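Lamina-associated polypeptide 2 isoforms alpha/zeta (Mus musculus, PDB 2V0X) forms a homodimer through a largely helical domain and, as a nuclear lamina component, probably connects lamin A with chromatin. Local coordinates at residues Val42-Glu45 and Glu46-Ile50; Thr127-Val130 and Ala131-Gln135; Gly83-Ser86 and Glu87-Ala91; Val63-Ile66 and Glu67-Arg70. The protein carries 2 engineered substitutions. All blocks are in the same frame, centred on the assembly; numbering follows the deposited sequence.

All four contacts are local, each made along a helix or at one of its ends. In chain order they run interaction 1, 4, 3 and 2: the C-terminal end of helix 35-46, the start of helix 66-72, the end of helix 79-87, and the middle of the long helix 100-146. The centres of interactions 2 and 4 are about 20 Å apart, while interactions 2 and 3 lie on opposite sides of the chain's centre with about 50 Å between their centres. None touches another. Every one of them borders the second subunit, so the dimer draws on short peripheral helices as well as on the long helices of its coiled-coil body.

Interaction 1: Val42-Glu45 and Glu46-Ile50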
loop_
_atom_site.group_PDB
_atom_site.type_symbol
_atom_site.label_atom_id
_atom_site.label_comp_id
_atom_site.label_asym_id
_atom_site.label_seq_id
_atom_site.Cartn_x
_atom_site.Cartn_y
_atom_site.Cartn_z
ATOM N N VAL B 42 -5.242 -14.449 2.269
ATOM C CA VAL B 42 -5.656 -13.120 2.699
ATOM C C VAL B 42 -6.096 -12.239 1.524
ATOM O O VAL B 42 -7.152 -11.615 1.595
ATOM C CB VAL B 42 -4.594 -12.416 3.616
ATOM C CG1 VAL B 42 -3.202 -12.740 3.175
ATOM C CG2 VAL B 42 -4.799 -10.908 3.627
ATOM N N VAL B 43 -5.323 -12.222 0.441
ATOM C CA VAL B 43 -5.688 -11.423 -0.723
ATOM C C VAL B 43 -7.056 -11.883 -1.255
ATOM O O VAL B 43 -7.959 -11.067 -1.436
ATOM C CB VAL B 43 -4.602 -11.500 -1.840
ATOM C CG1 VAL B 43 -5.056 -10.772 -3.081
ATOM C CG2 VAL B 43 -3.281 -10.899 -1.346
ATOM N N GLU B 44 -7.235 -13.198 -1.404
ATOM C CA GLU B 44 -8.493 -13.750 -1.909
ATOM C C GLU B 44 -9.694 -13.484 -0.992
ATOM O O GLU B 44 -10.812 -13.268 -1.478
ATOM C CB GLU B 44 -8.354 -15.246 -2.170
ATOM C CG GLU B 44 -9.568 -15.875 -2.843
ATOM C CD GLU B 44 -9.486 -17.388 -2.925
ATOM O OE1 GLU B 44 -8.377 -17.948 -2.758
ATOM O OE2 GLU B 44 -10.539 -18.022 -3.156
ATOM N N GLU B 45 -9.472 -13.493 0.321
ATOM C CA GLU B 45 -10.544 -13.230 1.280
ATOM C C GLU B 45 -11.066 -11.809 1.139
ATOM O O GLU B 45 -12.277 -11.582 1.195
ATOM C CB GLU B 45 -10.070 -13.436 2.719
ATOM C CG GLU B 45 -9.819 -14.886 3.098
ATOM C CD GLU B 45 -9.215 -15.027 4.485
ATOM O OE1 GLU B 45 -9.870 -14.615 5.469
ATOM O OE2 GLU B 45 -8.085 -15.551 4.592
ATOM N N GLU B 46 -10.154 -10.853 0.967
ATOM C CA GLU B 46 -10.532 -9.448 0.816
ATOM C C GLU B 46 -11.229 -9.205 -0.506
ATOM O O GLU B 46 -12.118 -8.371 -0.601
ATOM C CB GLU B 46 -9.305 -8.532 0.882
ATOM C CG GLU B 46 -8.540 -8.593 2.191
ATOM C CD GLU B 46 -9.381 -8.206 3.390
ATOM O OE1 GLU B 46 -10.129 -7.203 3.311
ATOM O OE2 GLU B 46 -9.279 -8.905 4.416
ATOM N N TRP B 47 -10.828 -9.950 -1.525
ATOM C CA TRP B 47 -11.391 -9.787 -2.857
ATOM C C TRP B 47 -12.777 -10.388 -3.065
ATOM O O TRP B 47 -13.381 -10.191 -4.117
ATOM C CB TRP B 47 -10.415 -10.312 -3.897
ATOM C CG TRP B 47 -9.232 -9.427 -4.074
ATOM C CD1 TRP B 47 -8.984 -8.233 -3.425
ATOM C CD2 TRP B 47 -8.139 -9.626 -4.978
ATOM N NE1 TRP B 47 -7.803 -7.689 -3.876
ATOM C CE2 TRP B 47 -7.263 -8.519 -4.828
ATOM C CE3 TRP B 47 -7.815 -10.628 -5.907
ATOM C CZ2 TRP B 47 -6.082 -8.393 -5.573
ATOM C CZ3 TRP B 47 -6.640 -10.496 -6.654
ATOM C CH2 TRP B 47 -5.788 -9.389 -6.481
ATOM N N GLN B 48 -13.284 -11.100 -2.063
ATOM C CA GLN B 48 -14.601 -11.713 -2.171
ATOM C C GLN B 48 -15.685 -10.645 -2.073
ATOM O O GLN B 48 -16.800 -10.830 -2.552
ATOM C CB GLN B 48 -14.804 -12.779 -1.086
ATOM C CG GLN B 48 -13.863 -13.978 -1.189
ATOM C CD GLN B 48 -13.962 -14.699 -2.524
ATOM O OE1 GLN B 48 -15.035 -15.155 -2.917
ATOM N NE2 GLN B 48 -12.839 -14.808 -3.225
ATOM N N GLN B 49 -15.326 -9.503 -1.503
ATOM C CA GLN B 49 -16.259 -8.394 -1.340
ATOM C C GLN B 49 -15.401 -7.133 -1.487
ATOM O O GLN B 49 -14.895 -6.624 -0.500
ATOM C CB GLN B 49 -16.879 -8.483 0.061
ATOM C CG GLN B 49 -18.362 -8.153 0.145
ATOM C CD GLN B 49 -18.635 -6.669 0.145
ATOM O OE1 GLN B 49 -18.699 -6.042 1.200
ATOM N NE2 GLN B 49 -18.811 -6.099 -1.039
ATOM N N ILE B 50 -15.213 -6.652 -2.718
ATOM C CA ILE B 50 -14.362 -5.476 -2.934
ATOM C C ILE B 50 -14.977 -4.152 -2.499
ATOM O O ILE B 50 -14.253 -3.187 -2.268
ATOM C CB ILE B 50 -13.850 -5.353 -4.395
ATOM C CG1 ILE B 50 -15.013 -5.153 -5.376
ATOM C CG2 ILE B 50 -13.016 -6.569 -4.759
ATOM C CD1 ILE B 50 -14.561 -4.961 -6.824
#
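The backbone O of E44 receives the side-chain NE2 of Q48 at 3.1 Å, with the oxygen in the plane of the amide but the donor 37° out of the carbonyl plane. A bend at chi2 (-58°) folds Q48 back to make this bond. The extended E44 side chain runs alongside, its CG 3.5 Å from Q48 NE2, and its carboxylate is steeply inclined to the amide.

V43 and W47 also lie side by side, pointing the same way. V43 CG1 stands over the centre of the six-membered ring of W47, 3.5 Å from its centroid and almost on the ring normal, a close CH-pi contact. The V43 O accepts from W47 N at 3.1 Å, and the same oxygen sits 3.4 Å from W47 CG. From E46 to Q49 the chain makes a type I turn as it leaves helix 35-46, with a weak bond from Q48 N to E45 O.

W47 NE1 donates to the A181 O of helix 152-196, while L121 of the second subunit packs on V43. The indole N-H is therefore satisfied within its own chain, leaving the carbon surface to V43, to F214 of the same chain and to Y114 of the second subunit.

Interaction 2: Thr127-Val130 and Ala131-Gln135; sequences TAFV and AKSLQ
With CG opposite the backbone N (chi1 171°), the F129 ring stands out from the helix beside its own carbonyl, while S133, four residues later, turns OG opposite its own carbonyl carbon (chi1 -63°), which directs it back along the helix, over that ring. OG comes to rest 3.6 Å above one face of the F129 ring, displaced toward the rim, with F129 CZ nearest.

The same hydroxyl donates to the F129 O at 3.0 Å, from 39° above the carbonyl plane. S133 N reaches the F129 O at 3.0 Å as well, but from the other face, so that one residue grips this carbonyl twice. Neighbouring bonds are regular helical ones, such as L134 N to V130 O at 2.8 Å.

This turn belongs to helix 100-146, one of the long coiled-coil helices, and V130 and L134 rest on helix 152-196 of the same chain. L134 also meets L134 of the second subunit, and F33 of that subunit packs edge-to-face with F129. Because the S133 hydroxyl uses its proton within the helix, what it presents to the aromatic face is the oxygen itself, a van der Waals neighbour and not an O-H donor to the ring.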
loop_
_atom_site.group_PDB
_atom_site.type_symbol
_atom_site.label_atom_id
_atom_site.label_comp_id
_atom_site.label_asym_id
_atom_site.label_seq_id
_atom_site.Cartn_x
_atom_site.Cartn_y
_atom_site.Cartn_z
ATOM N N THR B 127 7.013 -0.621 11.124
ATOM C CA THR B 127 7.957 -1.648 10.701
ATOM C C THR B 127 9.392 -1.092 10.676
ATOM O O THR B 127 10.309 -1.772 11.128
ATOM C CB THR B 127 7.564 -2.246 9.327
ATOM O OG1 THR B 127 6.297 -2.902 9.456
ATOM C CG2 THR B 127 8.578 -3.287 8.868
ATOM N N ALA B 128 9.581 0.143 10.198
ATOM C CA ALA B 128 10.919 0.724 10.164
ATOM C C ALA B 128 11.443 0.866 11.597
ATOM O O ALA B 128 12.562 0.438 11.896
ATOM C CB ALA B 128 10.920 2.090 9.435
ATOM N N PHE B 129 10.593 1.377 12.492
ATOM C CA PHE B 129 10.960 1.544 13.890
ATOM C C PHE B 129 11.382 0.216 14.531
ATOM O O PHE B 129 12.426 0.132 15.153
ATOM C CB PHE B 129 9.805 2.150 14.696
ATOM C CG PHE B 129 10.046 2.141 16.180
ATOM C CD1 PHE B 129 10.941 3.029 16.753
ATOM C CD2 PHE B 129 9.426 1.192 16.992
ATOM C CE1 PHE B 129 11.225 2.972 18.118
ATOM C CE2 PHE B 129 9.698 1.119 18.356
ATOM C CZ PHE B 129 10.599 2.009 18.923
ATOM N N VAL B 130 10.537 -0.795 14.416
ATOM C CA VAL B 130 10.831 -2.116 14.966
ATOM C C VAL B 130 12.093 -2.742 14.315
ATOM O O VAL B 130 12.927 -3.298 15.008
ATOM C CB VAL B 130 9.596 -3.062 14.832
ATOM C CG1 VAL B 130 9.942 -4.493 15.246
ATOM C CG2 VAL B 130 8.435 -2.545 15.728
ATOM N N ALA B 131 12.245 -2.627 12.999
ATOM C CA ALA B 131 13.425 -3.187 12.316
ATOM C C ALA B 131 14.723 -2.573 12.857
ATOM O O ALA B 131 15.688 -3.275 13.161
ATOM C CB ALA B 131 13.332 -2.975 10.828
ATOM N N LYS B 132 14.705 -1.268 13.038
ATOM C CA LYS B 132 15.862 -0.546 13.547
ATOM C C LYS B 132 16.136 -0.931 15.015
ATOM O O LYS B 132 17.288 -1.137 15.401
ATOM C CB LYS B 132 15.625 0.964 13.411
ATOM C CG LYS B 132 16.891 1.835 13.412
ATOM C CD LYS B 132 17.763 1.547 12.184
ATOM C CE LYS B 132 18.950 2.501 12.074
ATOM N NZ LYS B 132 18.536 3.901 11.758
ATOM N N SER B 133 15.084 -1.057 15.821
ATOM C CA SER B 133 15.244 -1.429 17.224
ATOM C C SER B 133 15.845 -2.820 17.304
ATOM O O SER B 133 16.746 -3.077 18.100
ATOM C CB SER B 133 13.897 -1.422 17.959
ATOM O OG SER B 133 13.348 -0.118 17.975
ATOM N N LEU B 134 15.328 -3.709 16.464
ATOM C CA LEU B 134 15.780 -5.082 16.399
ATOM C C LEU B 134 17.273 -5.157 16.066
ATOM O O LEU B 134 18.005 -5.976 16.647
ATOM C CB LEU B 134 14.948 -5.833 15.362
ATOM C CG LEU B 134 15.391 -7.154 14.741
ATOM C CD1 LEU B 134 15.532 -8.245 15.762
ATOM C CD2 LEU B 134 14.361 -7.534 13.694
ATOM N N GLN B 135 17.742 -4.295 15.164
ATOM C CA GLN B 135 19.155 -4.354 14.829
ATOM C C GLN B 135 20.074 -3.842 15.931
ATOM O O GLN B 135 21.160 -4.374 16.107
ATOM C CB GLN B 135 19.487 -3.798 13.436
ATOM C CG GLN B 135 19.377 -2.321 13.181
ATOM C CD GLN B 135 19.731 -1.981 11.721
ATOM O OE1 GLN B 135 19.063 -1.183 11.076
ATOM N NE2 GLN B 135 20.769 -2.618 11.202
#

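Interaction 3: Gly83-Ser86 and Glu87-Ala91. Engineered in segment 87-91: A91 (natural residue Arg).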
loop_
_atom_site.group_PDB
_atom_site.type_symbol
_atom_site.label_atom_id
_atom_site.label_comp_id
_atom_site.label_asym_id
_atom_site.label_seq_id
_atom_site.Cartn_x
_atom_site.Cartn_y
_atom_site.Cartn_z
ATOM N N GLY B 83 -16.572 26.065 -4.205
ATOM C CA GLY B 83 -17.459 27.165 -4.528
ATOM C C GLY B 83 -17.185 27.601 -5.944
ATOM O O GLY B 83 -18.115 27.787 -6.730
ATOM N N PHE B 84 -15.907 27.700 -6.291
ATOM C CA PHE B 84 -15.509 28.100 -7.634
ATOM C C PHE B 84 -15.987 27.093 -8.690
ATOM O O PHE B 84 -16.484 27.479 -9.749
ATOM C CB PHE B 84 -13.988 28.260 -7.717
ATOM C CG PHE B 84 -13.507 28.831 -9.025
ATOM C CD1 PHE B 84 -13.747 30.167 -9.345
ATOM C CD2 PHE B 84 -12.817 28.037 -9.936
ATOM C CE1 PHE B 84 -13.306 30.705 -10.558
ATOM C CE2 PHE B 84 -12.370 28.563 -11.152
ATOM C CZ PHE B 84 -12.616 29.902 -11.465
ATOM N N ILE B 85 -15.812 25.808 -8.405
ATOM C CA ILE B 85 -16.224 24.750 -9.322
ATOM C C ILE B 85 -17.737 24.811 -9.540
ATOM O O ILE B 85 -18.205 24.736 -10.671
ATOM C CB ILE B 85 -15.841 23.334 -8.784
ATOM C CG1 ILE B 85 -14.314 23.191 -8.705
ATOM C CG2 ILE B 85 -16.448 22.241 -9.666
ATOM C CD1 ILE B 85 -13.836 21.817 -8.233
ATOM N N SER B 86 -18.482 24.969 -8.450
ATOM C CA SER B 86 -19.939 25.035 -8.503
ATOM C C SER B 86 -20.410 26.205 -9.364
ATOM O O SER B 86 -21.241 26.028 -10.255
ATOM C CB SER B 86 -20.515 25.151 -7.090
ATOM O OG SER B 86 -21.914 24.904 -7.082
ATOM N N GLU B 87 -19.854 27.390 -9.121
ATOM C CA GLU B 87 -20.225 28.586 -9.880
ATOM C C GLU B 87 -19.889 28.427 -11.360
ATOM O O GLU B 87 -20.545 29.002 -12.220
ATOM C CB GLU B 87 -19.553 29.829 -9.290
ATOM C CG GLU B 87 -20.065 30.169 -7.905
ATOM C CD GLU B 87 -19.347 31.340 -7.277
ATOM O OE1 GLU B 87 -20.023 32.338 -6.948
ATOM O OE2 GLU B 87 -18.112 31.261 -7.099
ATOM N N ALA B 88 -18.886 27.612 -11.658
ATOM C CA ALA B 88 -18.507 27.358 -13.040
ATOM C C ALA B 88 -19.259 26.130 -13.597
ATOM O O ALA B 88 -18.984 25.678 -14.703
ATOM C CB ALA B 88 -16.993 27.167 -13.148
ATOM N N THR B 89 -20.204 25.582 -12.836
ATOM C CA THR B 89 -20.972 24.426 -13.308
ATOM C C THR B 89 -22.368 24.852 -13.771
ATOM O O THR B 89 -23.211 25.245 -12.961
ATOM C CB THR B 89 -21.089 23.323 -12.217
ATOM O OG1 THR B 89 -19.779 22.917 -11.815
ATOM C CG2 THR B 89 -21.863 22.106 -12.744
ATOM N N PRO B 90 -22.617 24.809 -15.091
ATOM C CA PRO B 90 -23.907 25.189 -15.684
ATOM C C PRO B 90 -25.018 24.217 -15.288
ATOM O O PRO B 90 -24.769 23.033 -15.089
ATOM C CB PRO B 90 -23.630 25.100 -17.191
ATOM C CG PRO B 90 -22.136 25.252 -17.293
ATOM C CD PRO B 90 -21.665 24.418 -16.141
ATOM N N ALA B 91 -26.243 24.724 -15.199
ATOM C CA ALA B 91 -27.395 23.908 -14.836
ATOM C C ALA B 91 -28.597 24.295 -15.687
ATOM O O ALA B 91 -28.823 25.463 -15.997
ATOM C CB ALA B 91 -27.709 24.065 -13.360
#
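T89 OG1 donates to the I85 O at 2.7 Å, the shortest bond here, arriving from 42° above the carbonyl plane. It is placed there by a chi1 of -58°, which sets OG1 beside the T89 backbone N. One residue on, T89 N gives a 2.8 Å bond to the S86 O, approached steeply, 64° out of its carbonyl plane. A88 N divides itself between two acceptors: the F84 O at 3.1 Å through a bent bond and, weakly, the I85 O.

This is the C-terminal end of helix 79-87, where A88 is the first residue to leave helical backbone angles. After the helical bond from E87 N to the G83 O, 3.0 Å long, the regular pattern gives way: T89 N bonds three residues back, to S86 O, and the threonine hydroxyl takes the I85 O that a backbone N-H would otherwise reach. With a valine at T89 the hydroxyl is lost, and the I85 O would probably be left to the weak bond from A88 N while the departing chain could shift more easily.

Further out, the extended E87 side chain lies along the backbone of G83, its CG 3.3 Å from the G83 O. I85 CG2 comes to 4.0 Å from T89 OG1, the two side chains meeting at a slant. C199 of the second subunit packs on both I85 and T89, and I201 of that subunit packs on F84.

Interaction 4: Val63-Ile66 and Glu67-Arg70; sequences VSSI and EAAR
S65 OG reaches across the first turn of helix 66-72 to the backbone N of A68 and touches the side of its methyl group. OG occupies the crowded position between its own backbone N and carbonyl carbon (chi1 85°), which points it along the helix to accept from A68 N at 2.9 Å, with an N-H...O angle of 158°. A68 CB is flanked on two counts, by S65 OG at 3.4 Å and by V63 CG1 at 3.6 Å, so the extended loop before the helix folds its valine over the same methyl that the hydroxyl touches.

S65 is the N-cap: its side chain takes up an amide of the first turn that has no earlier helical carbonyl to bond, while its own O accepts from A69 N at 3.0 Å and starts the regular pattern. An alanine in its place removes the hydroxyl and would probably leave A68 N without this capping acceptor, freeing the first turn to fray.

E67 bends at chi2 (77°) and brings OE2 back beside the serine, 3.6 Å from S65 CB; a carboxylate at a helix N-terminus may be favoured by the helix dipole. The R70 guanidinium lies on the same flank of the helix and has the I66 O, which accepts from R70 N at 3.1 Å, over one face. V63 also rests on Q122 and H126 of helix 100-146, and L35 of the second subunit packs against V63 and A68.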
loop_
_atom_site.group_PDB
_atom_site.type_symbol
_atom_site.label_atom_id
_atom_site.label_comp_id
_atom_site.label_asym_id
_atom_site.label_seq_id
_atom_site.Cartn_x
_atom_site.Cartn_y
_atom_site.Cartn_z
ATOM N N VAL B 63 -0.173 6.503 15.241
ATOM C CA VAL B 63 0.794 7.482 14.792
ATOM C C VAL B 63 0.349 8.854 15.307
ATOM O O VAL B 63 -0.845 9.091 15.521
ATOM C CB VAL B 63 0.933 7.468 13.253
ATOM C CG1 VAL B 63 1.766 8.653 12.776
ATOM C CG2 VAL B 63 1.613 6.164 12.805
ATOM N N SER B 64 1.316 9.731 15.549
ATOM C CA SER B 64 1.046 11.065 16.047
ATOM C C SER B 64 1.819 12.126 15.275
ATOM O O SER B 64 2.769 11.813 14.540
ATOM C CB SER B 64 1.424 11.155 17.532
ATOM O OG SER B 64 0.676 10.238 18.314
ATOM N N SER B 65 1.379 13.369 15.477
ATOM C CA SER B 65 1.935 14.594 14.919
ATOM C C SER B 65 0.976 15.322 13.984
ATOM O O SER B 65 0.168 14.708 13.274
ATOM C CB SER B 65 3.307 14.386 14.249
ATOM O OG SER B 65 3.203 13.955 12.902
ATOM N N ILE B 66 1.041 16.648 14.029
ATOM C CA ILE B 66 0.208 17.487 13.177
ATOM C C ILE B 66 0.519 17.109 11.721
ATOM O O ILE B 66 -0.380 16.979 10.889
ATOM C CB ILE B 66 0.532 18.985 13.426
ATOM C CG1 ILE B 66 0.112 19.379 14.854
ATOM C CG2 ILE B 66 -0.155 19.879 12.396
ATOM C CD1 ILE B 66 0.634 20.736 15.302
ATOM N N GLU B 67 1.793 16.832 11.461
ATOM C CA GLU B 67 2.260 16.479 10.124
ATOM C C GLU B 67 1.663 15.177 9.591
ATOM O O GLU B 67 1.222 15.112 8.444
ATOM C CB GLU B 67 3.793 16.383 10.091
ATOM C CG GLU B 67 4.546 17.717 10.280
ATOM C CD GLU B 67 4.599 18.235 11.725
ATOM O OE1 GLU B 67 4.933 19.426 11.901
ATOM O OE2 GLU B 67 4.335 17.477 12.682
ATOM N N ALA B 68 1.649 14.145 10.418
ATOM C CA ALA B 68 1.125 12.868 9.969
ATOM C C ALA B 68 -0.391 12.935 9.838
ATOM O O ALA B 68 -0.956 12.298 8.960
ATOM C CB ALA B 68 1.541 11.766 10.901
ATOM N N ALA B 69 -1.034 13.739 10.687
ATOM C CA ALA B 69 -2.483 13.901 10.654
ATOM C C ALA B 69 -2.902 14.511 9.315
ATOM O O ALA B 69 -3.892 14.092 8.706
ATOM C CB ALA B 69 -2.959 14.780 11.817
ATOM N N ARG B 70 -2.138 15.490 8.852
ATOM C CA ARG B 70 -2.443 16.125 7.572
ATOM C C ARG B 70 -2.263 15.113 6.428
ATOM O O ARG B 70 -3.121 14.967 5.567
ATOM C CB ARG B 70 -1.506 17.308 7.339
ATOM C CG ARG B 70 -1.727 18.032 6.025
ATOM C CD ARG B 70 -0.497 18.827 5.605
ATOM N NE ARG B 70 0.037 19.640 6.693
ATOM C CZ ARG B 70 1.160 19.363 7.352
ATOM N NH1 ARG B 70 1.879 18.291 7.033
ATOM N NH2 ARG B 70 1.554 20.146 8.347
#